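Farnesyl pyrophosphate synthetase (Staphylococcus aureus, PDB 5H9D) probably catalyses the magnesium-dependent condensation of isoprenyl diphosphates into heptaprenyl diphosphate. Local coordinates at residues A[209-214]-A[275-280]. Sequence-based numbering, arbitrary orientation.
Sequences DDVLDF and DSIDEA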
# COMPACT_ATOMS: atom_id res chain seq x y z
N ASP A 209 18.98 -4.04 1.74
CA ASP A 209 18.64 -2.83 2.52
C ASP A 209 19.11 -2.99 3.98
O ASP A 209 19.78 -2.12 4.53
CB ASP A 209 17.12 -2.62 2.57
CG ASP A 209 16.59 -1.87 1.37
OD1 ASP A 209 16.85 -2.27 0.22
OD2 ASP A 209 15.86 -0.88 1.61
N ASP A 210 18.75 -4.11 4.60
CA ASP A 210 19.08 -4.35 5.99
C ASP A 210 20.55 -4.40 6.24
O ASP A 210 21.02 -4.02 7.31
CB ASP A 210 18.43 -5.64 6.49
CG ASP A 210 16.92 -5.58 6.43
OD1 ASP A 210 16.36 -4.45 6.29
OD2 ASP A 210 16.30 -6.66 6.54
N VAL A 211 21.30 -4.87 5.27
CA VAL A 211 22.73 -4.89 5.48
C VAL A 211 23.22 -3.45 5.36
O VAL A 211 23.99 -3.00 6.20
CB VAL A 211 23.44 -5.80 4.45
CG1 VAL A 211 24.94 -5.75 4.69
CG2 VAL A 211 22.95 -7.21 4.60
N LEU A 212 22.74 -2.72 4.36
CA LEU A 212 23.16 -1.34 4.16
C LEU A 212 22.72 -0.36 5.24
O LEU A 212 22.98 0.83 5.16
CB LEU A 212 22.66 -0.82 2.81
CG LEU A 212 23.19 -1.38 1.49
CD1 LEU A 212 22.52 -0.63 0.34
CD2 LEU A 212 24.69 -1.26 1.43
N ASP A 213 22.05 -0.86 6.26
CA ASP A 213 21.61 0.04 7.30
C ASP A 213 22.71 0.14 8.35
O ASP A 213 22.68 1.01 9.21
CB ASP A 213 20.29 -0.47 7.90
CG ASP A 213 19.38 0.67 8.35
OD1 ASP A 213 19.56 1.16 9.49
OD2 ASP A 213 18.51 1.08 7.54
N PHE A 214 23.69 -0.76 8.25
CA PHE A 214 24.80 -0.79 9.19
C PHE A 214 26.12 -0.42 8.50
O PHE A 214 27.01 0.18 9.10
CB PHE A 214 24.93 -2.20 9.80
CG PHE A 214 23.83 -2.55 10.76
CD1 PHE A 214 23.81 -2.00 12.05
CD2 PHE A 214 22.83 -3.44 10.41
CE1 PHE A 214 22.81 -2.35 12.96
CE2 PHE A 214 21.84 -3.79 11.32
CZ PHE A 214 21.83 -3.24 12.60
N ASP A 275 31.01 -10.89 11.24
CA ASP A 275 30.98 -11.75 10.06
C ASP A 275 29.53 -11.81 9.58
O ASP A 275 29.23 -12.15 8.43
CB ASP A 275 31.49 -13.17 10.40
CG ASP A 275 32.99 -13.21 10.68
OD1 ASP A 275 33.78 -12.57 9.94
OD2 ASP A 275 33.41 -13.90 11.63
N SER A 276 28.63 -11.48 10.50
CA SER A 276 27.20 -11.50 10.26
C SER A 276 26.75 -10.57 9.15
O SER A 276 25.76 -10.82 8.49
CB SER A 276 26.48 -11.19 11.55
OG SER A 276 26.64 -12.26 12.46
N ILE A 277 27.47 -9.48 8.96
CA ILE A 277 27.12 -8.57 7.90
C ILE A 277 27.41 -9.30 6.61
O ILE A 277 26.76 -9.07 5.59
CB ILE A 277 27.96 -7.28 7.95
CG1 ILE A 277 27.28 -6.28 8.85
CG2 ILE A 277 28.10 -6.69 6.55
CD1 ILE A 277 25.94 -5.80 8.31
N ASP A 278 28.37 -10.20 6.66
CA ASP A 278 28.73 -10.94 5.46
C ASP A 278 27.89 -12.20 5.27
O ASP A 278 27.60 -12.59 4.14
CB ASP A 278 30.23 -11.25 5.48
CG ASP A 278 31.08 -9.98 5.27
OD1 ASP A 278 31.17 -9.53 4.10
OD2 ASP A 278 31.62 -9.44 6.27
N GLU A 279 27.49 -12.82 6.37
CA GLU A 279 26.67 -14.00 6.27
C GLU A 279 25.33 -13.52 5.70
O GLU A 279 24.70 -14.21 4.90
CB GLU A 279 26.50 -14.64 7.65
CG GLU A 279 25.89 -16.05 7.61
CD GLU A 279 25.56 -16.59 9.01
OE1 GLU A 279 24.81 -17.60 9.11
OE2 GLU A 279 26.06 -16.02 10.00
N ALA A 280 24.91 -12.31 6.09
CA ALA A 280 23.65 -11.72 5.61
C ALA A 280 23.75 -11.50 4.11
O ALA A 280 22.90 -11.97 3.34
CB ALA A 280 23.38 -10.42 6.32
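V211 and I277 cross at a slant where helix 188-215 runs almost antiparallel to the first turns of helix 276-296. The short segments' axes lie 10.0 Å apart at an angle of 158°, and the two residues sit level with each other. V211 reaches both neighbours with one small fork: CG1, anti to its backbone N (chi1 178°), touches I277, while CG2 rests on A280, 3.7 Å from its CB. Beta-branching suits this place, because the two methyls spread along the opposing helix without needing length.

I277 spans more of the gap. Its CB does not aim straight across, but the longer branch carries CD1 over to V211 CG1 at 3.8 Å, and CG2 packs against that same methyl. CD1 also lies 4.0 Å from CB of F214, one turn further along. A280, a turn beyond I277, offers only a methyl, and this short side chain leaves room for V211 CG2 to settle against its CB. No hydrogen bond joins the segments; the contact is buried and wholly apolar.

F214 joins mainly through its CB, since its side chain leads away from the contact and touches I238 of helix 236-243 and I268 and I271 of helix 261-272. Through I271, which touches I277 as well, helix 261-272 borders the contact.

D209, D210 and D213 point elsewhere, D210 bonding Y161 and D213 the backbone of D228. They form the DDxxD pattern, the second aspartate-rich motif of trans-prenyltransferases, which in relatives binds magnesium and diphosphate. V211, within the motif, turns instead to the neighbouring helix 276-296, and so packs the motif's helix into the all-helical prenyl synthase fold.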